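EGF family domain-containing protein (Toxoplasma gondii, PDB 4Z80) probably binds the rhoptry neck protein RON2L1 at the moving junction during host-cell invasion, as an AMA-family surface antigen. Local coordinates at residues I79-A91 and R290-S302. Numbering follows the deposited sequence.
Sequences IDTKTTVGAPYMA and RLLGYHTQDFRSS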
loop_
_atom_site.group_PDB
_atom_site.type_symbol
_atom_site.label_atom_id
_atom_site.label_comp_id
_atom_site.label_asym_id
_atom_site.label_seq_id
_atom_site.Cartn_x
_atom_site.Cartn_y
_atom_site.Cartn_z
ATOM N N ILE A 79 -13.965 2.039 -9.917
ATOM C CA ILE A 79 -12.741 1.604 -9.258
ATOM C C ILE A 79 -11.680 1.507 -10.349
ATOM O O ILE A 79 -11.956 0.981 -11.422
ATOM C CB ILE A 79 -12.924 0.262 -8.541
ATOM C CG1 ILE A 79 -14.172 0.316 -7.644
ATOM C CG2 ILE A 79 -11.674 -0.065 -7.725
ATOM C CD1 ILE A 79 -14.447 -0.935 -6.908
ATOM N N ASP A 80 -10.483 2.029 -10.091
ATOM C CA ASP A 80 -9.484 2.186 -11.146
ATOM C C ASP A 80 -9.135 0.865 -11.833
ATOM O O ASP A 80 -8.832 0.839 -13.025
ATOM C CB ASP A 80 -8.213 2.849 -10.590
ATOM C CG ASP A 80 -7.528 2.025 -9.511
ATOM O OD1 ASP A 80 -8.010 1.995 -8.349
ATOM O OD2 ASP A 80 -6.477 1.436 -9.822
ATOM N N THR A 81 -9.206 -0.233 -11.093
ATOM C CA THR A 81 -8.898 -1.556 -11.639
ATOM C C THR A 81 -9.936 -2.077 -12.648
ATOM O O THR A 81 -9.640 -2.978 -13.437
ATOM C CB THR A 81 -8.746 -2.573 -10.497
ATOM O OG1 THR A 81 -9.796 -2.354 -9.546
ATOM C CG2 THR A 81 -7.388 -2.384 -9.813
ATOM N N LYS A 82 -11.146 -1.530 -12.644
ATOM C CA LYS A 82 -12.132 -1.959 -13.641
ATOM C C LYS A 82 -11.594 -1.703 -15.044
ATOM O O LYS A 82 -11.722 -2.545 -15.936
ATOM C CB LYS A 82 -13.464 -1.247 -13.445
ATOM C CG LYS A 82 -14.223 -1.770 -12.263
ATOM C CD LYS A 82 -15.691 -1.397 -12.356
ATOM C CE LYS A 82 -16.091 -0.472 -11.243
ATOM N NZ LYS A 82 -17.563 -0.580 -10.982
ATOM N N THR A 83 -10.956 -0.558 -15.220
ATOM C CA THR A 83 -10.392 -0.182 -16.511
ATOM C C THR A 83 -9.087 -0.906 -16.810
ATOM O O THR A 83 -8.876 -1.381 -17.921
ATOM C CB THR A 83 -10.142 1.333 -16.571
ATOM O OG1 THR A 83 -11.393 2.020 -16.475
ATOM C CG2 THR A 83 -9.439 1.740 -17.874
ATOM N N THR A 84 -8.204 -0.987 -15.822
ATOM C CA THR A 84 -6.865 -1.493 -16.060
ATOM C C THR A 84 -6.757 -3.009 -15.974
ATOM O O THR A 84 -5.870 -3.590 -16.593
ATOM C CB THR A 84 -5.884 -0.899 -15.057
ATOM O OG1 THR A 84 -6.328 -1.232 -13.738
ATOM C CG2 THR A 84 -5.791 0.628 -15.214
ATOM N N VAL A 85 -7.639 -3.645 -15.202
ATOM C CA VAL A 85 -7.571 -5.093 -14.975
ATOM C C VAL A 85 -8.827 -5.819 -15.463
ATOM O O VAL A 85 -8.753 -6.983 -15.866
ATOM C CB VAL A 85 -7.348 -5.414 -13.473
ATOM C CG1 VAL A 85 -7.099 -6.920 -13.267
ATOM C CG2 VAL A 85 -6.180 -4.592 -12.929
ATOM N N GLY A 86 -9.970 -5.139 -15.441
ATOM C CA GLY A 86 -11.205 -5.706 -15.960
ATOM C C GLY A 86 -12.193 -6.149 -14.900
ATOM O O GLY A 86 -13.223 -6.747 -15.221
ATOM N N ALA A 87 -11.892 -5.860 -13.642
ATOM C CA ALA A 87 -12.755 -6.228 -12.526
ATOM C C ALA A 87 -12.571 -5.200 -11.427
ATOM O O ALA A 87 -11.503 -4.598 -11.330
ATOM C CB ALA A 87 -12.428 -7.613 -12.017
ATOM N N PRO A 88 -13.603 -4.986 -10.595
ATOM C CA PRO A 88 -13.464 -4.023 -9.495
ATOM C C PRO A 88 -12.686 -4.627 -8.334
ATOM O O PRO A 88 -13.250 -5.228 -7.421
ATOM C CB PRO A 88 -14.911 -3.704 -9.115
ATOM C CG PRO A 88 -15.705 -4.832 -9.588
ATOM C CD PRO A 88 -14.970 -5.518 -10.699
ATOM N N TYR A 89 -11.371 -4.488 -8.425
ATOM C CA TYR A 89 -10.436 -5.073 -7.474
ATOM C C TYR A 89 -9.833 -4.046 -6.514
ATOM O O TYR A 89 -9.436 -2.948 -6.923
ATOM C CB TYR A 89 -9.279 -5.744 -8.219
ATOM C CG TYR A 89 -9.547 -7.078 -8.882
ATOM C CD1 TYR A 89 -10.414 -8.008 -8.333
ATOM C CD2 TYR A 89 -8.877 -7.417 -10.047
ATOM C CE1 TYR A 89 -10.620 -9.237 -8.949
ATOM C CE2 TYR A 89 -9.074 -8.629 -10.664
ATOM C CZ TYR A 89 -9.944 -9.534 -10.115
ATOM O OH TYR A 89 -10.127 -10.747 -10.747
ATOM N N MET A 90 -9.729 -4.433 -5.245
ATOM C CA MET A 90 -8.861 -3.732 -4.302
ATOM C C MET A 90 -7.500 -4.424 -4.242
ATOM O O MET A 90 -7.393 -5.627 -4.490
ATOM C CB MET A 90 -9.501 -3.665 -2.907
ATOM C CG MET A 90 -9.778 -4.998 -2.256
ATOM S SD MET A 90 -10.739 -4.753 -0.739
ATOM C CE MET A 90 -10.788 -6.437 -0.145
ATOM N N ALA A 91 -6.462 -3.656 -3.921
ATOM C CA ALA A 91 -5.137 -4.211 -3.689
ATOM C C ALA A 91 -5.187 -5.121 -2.466
ATOM O O ALA A 91 -5.729 -4.738 -1.423
ATOM C CB ALA A 91 -4.112 -3.101 -3.496
ATOM N N ARG A 290 2.224 6.948 3.244
ATOM C CA ARG A 290 1.551 7.659 2.155
ATOM C C ARG A 290 0.491 6.761 1.529
ATOM O O ARG A 290 0.805 5.691 1.021
ATOM C CB ARG A 290 2.559 8.100 1.097
ATOM C CG ARG A 290 2.024 9.151 0.152
ATOM C CD ARG A 290 2.224 10.552 0.740
ATOM N NE ARG A 290 1.623 11.580 -0.103
ATOM C CZ ARG A 290 2.129 11.976 -1.268
ATOM N NH1 ARG A 290 3.240 11.417 -1.730
ATOM N NH2 ARG A 290 1.522 12.915 -1.975
ATOM N N LEU A 291 -0.765 7.190 1.586
ATOM C CA LEU A 291 -1.859 6.464 0.954
ATOM C C LEU A 291 -1.759 6.601 -0.558
ATOM O O LEU A 291 -1.415 7.672 -1.057
ATOM C CB LEU A 291 -3.209 6.992 1.437
ATOM C CG LEU A 291 -3.457 6.909 2.945
ATOM C CD1 LEU A 291 -4.795 7.546 3.266
ATOM C CD2 LEU A 291 -3.406 5.488 3.466
ATOM N N LEU A 292 -2.038 5.508 -1.269
ATOM C CA LEU A 292 -2.109 5.515 -2.728
ATOM C C LEU A 292 -3.569 5.583 -3.150
ATOM O O LEU A 292 -4.441 4.966 -2.532
ATOM C CB LEU A 292 -1.445 4.280 -3.323
ATOM C CG LEU A 292 0.016 4.040 -2.938
ATOM C CD1 LEU A 292 0.508 2.730 -3.548
ATOM C CD2 LEU A 292 0.899 5.191 -3.373
ATOM N N GLY A 293 -3.842 6.316 -4.223
ATOM C CA GLY A 293 -5.209 6.508 -4.671
ATOM C C GLY A 293 -5.726 5.409 -5.583
ATOM O O GLY A 293 -6.920 5.313 -5.838
ATOM N N TYR A 294 -4.810 4.576 -6.062
ATOM C CA TYR A 294 -5.123 3.536 -7.039
ATOM C C TYR A 294 -4.716 2.154 -6.541
ATOM O O TYR A 294 -3.654 1.993 -5.919
ATOM C CB TYR A 294 -4.403 3.814 -8.356
ATOM C CG TYR A 294 -4.824 5.049 -9.124
ATOM C CD1 TYR A 294 -6.158 5.428 -9.212
ATOM C CD2 TYR A 294 -3.881 5.819 -9.789
ATOM C CE1 TYR A 294 -6.539 6.549 -9.946
ATOM C CE2 TYR A 294 -4.247 6.933 -10.531
ATOM C CZ TYR A 294 -5.578 7.294 -10.603
ATOM O OH TYR A 294 -5.953 8.414 -11.340
ATOM N N HIS A 295 -5.562 1.166 -6.828
ATOM C CA HIS A 295 -5.300 -0.234 -6.503
ATOM C C HIS A 295 -4.446 -0.930 -7.557
ATOM O O HIS A 295 -3.796 -1.934 -7.268
ATOM C CB HIS A 295 -6.604 -1.002 -6.346
ATOM C CG HIS A 295 -7.457 -0.514 -5.222
ATOM N ND1 HIS A 295 -7.218 -0.847 -3.907
ATOM C CD2 HIS A 295 -8.547 0.286 -5.219
ATOM C CE1 HIS A 295 -8.131 -0.273 -3.141
ATOM N NE2 HIS A 295 -8.950 0.417 -3.913
ATOM N N THR A 296 -4.459 -0.392 -8.772
ATOM C CA THR A 296 -3.702 -0.967 -9.882
ATOM C C THR A 296 -2.231 -1.092 -9.508
ATOM O O THR A 296 -1.638 -0.156 -8.976
ATOM C CB THR A 296 -3.843 -0.086 -11.154
ATOM O OG1 THR A 296 -5.214 -0.046 -11.573
ATOM C CG2 THR A 296 -3.015 -0.643 -12.292
ATOM N N GLN A 297 -1.639 -2.247 -9.800
ATOM C CA GLN A 297 -0.207 -2.442 -9.584
ATOM C C GLN A 297 0.584 -2.657 -10.879
ATOM O O GLN A 297 1.788 -2.449 -10.907
ATOM C CB GLN A 297 -0.002 -3.620 -8.634
ATOM C CG GLN A 297 -0.403 -3.292 -7.197
ATOM C CD GLN A 297 -0.963 -4.496 -6.476
ATOM O OE1 GLN A 297 -0.228 -5.417 -6.127
ATOM N NE2 GLN A 297 -2.276 -4.516 -6.289
ATOM N N ASP A 298 -0.104 -3.048 -11.951
ATOM C CA ASP A 298 0.535 -3.284 -13.250
ATOM C C ASP A 298 -0.444 -2.910 -14.351
ATOM O O ASP A 298 -1.595 -3.336 -14.322
ATOM C CB ASP A 298 0.960 -4.754 -13.383
ATOM C CG ASP A 298 1.905 -5.003 -14.552
ATOM O OD1 ASP A 298 1.446 -5.013 -15.710
ATOM O OD2 ASP A 298 3.110 -5.230 -14.304
ATOM N N PHE A 299 0.011 -2.125 -15.320
ATOM C CA PHE A 299 -0.804 -1.781 -16.484
ATOM C C PHE A 299 0.154 -1.590 -17.643
ATOM O O PHE A 299 1.082 -0.792 -17.561
ATOM C CB PHE A 299 -1.640 -0.522 -16.239
ATOM C CG PHE A 299 -2.636 -0.219 -17.338
ATOM C CD1 PHE A 299 -3.520 -1.192 -17.771
ATOM C CD2 PHE A 299 -2.703 1.038 -17.915
ATOM C CE1 PHE A 299 -4.441 -0.922 -18.767
ATOM C CE2 PHE A 299 -3.625 1.314 -18.913
ATOM C CZ PHE A 299 -4.493 0.328 -19.340
ATOM N N ARG A 300 -0.033 -2.364 -18.708
ATOM C CA ARG A 300 0.911 -2.349 -19.820
ATOM C C ARG A 300 0.205 -2.624 -21.147
ATOM O O ARG A 300 0.840 -3.031 -22.120
ATOM C CB ARG A 300 2.027 -3.371 -19.590
ATOM C CG ARG A 300 1.549 -4.808 -19.504
ATOM C CD ARG A 300 2.708 -5.775 -19.305
ATOM N NE ARG A 300 3.254 -5.742 -17.952
ATOM C CZ ARG A 300 4.366 -6.367 -17.582
ATOM N NH1 ARG A 300 5.061 -7.068 -18.470
ATOM N NH2 ARG A 300 4.780 -6.286 -16.323
ATOM N N SER A 301 -1.102 -2.384 -21.176
ATOM C CA SER A 301 -1.898 -2.495 -22.397
ATOM C C SER A 301 -1.483 -1.511 -23.474
ATOM O O SER A 301 -0.820 -0.517 -23.198
ATOM C CB SER A 301 -3.369 -2.263 -22.068
ATOM O OG SER A 301 -3.827 -3.219 -21.137
ATOM N N SER A 302 -1.919 -1.773 -24.703
ATOM C CA SER A 302 -1.617 -0.895 -25.818
ATOM C C SER A 302 -2.158 0.516 -25.613
ATOM O O SER A 302 -1.681 1.457 -26.241
ATOM C CB SER A 302 -2.189 -1.468 -27.110
ATOM O OG SER A 302 -3.584 -1.598 -27.016
HETATM O O HOH W 1 -9.033 3.639 -6.265
HETATM O O HOH W 2 -3.407 -4.754 -15.993
#
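Asp80 turns its carboxylate onto the backbone N-H groups of His295 and Thr296. OD1 takes the His295 N-H along a nearly straight path (173°). OD2 is gripped twice by Thr296: the backbone N comes in on its syn lone pair at 2.9 Å. Thr296 OG1 approaches Asp80 OD2 on the anti side, tilted from the carboxylate plane, at 2.6 Å. A chi1 of 62° turns CG of Asp80 toward this backbone, and the three bonds hold both oxygens and limit rotation of the carboxylate. The Tyr294 ring lies obliquely against Asp80 CB, its hydroxyl hydrogen-bonded to Glu149. Thr84 meets Thr296 tip to tip, the two OG1 atoms 2.7 Å apart, and lays its CG2 over the centre of the Phe299 ring, a CH-pi contact. Segment 290-302 belongs to the AMA1 family region (PAN clan), and this buried, largely polar contact joins it to helix 80-84 and strand 89-91, about 200 residues earlier. On the strand side, Met90 CA sits over one face of the His295 imidazole, 3.6 Å from its centroid. Further out, Gln297 NE2 lies 3.6 Å from Ala91 CB and bonds to His295 O and Gly59 O, while OE1 accepts from Lys100. A water bridges Thr84 O and Asp298 O.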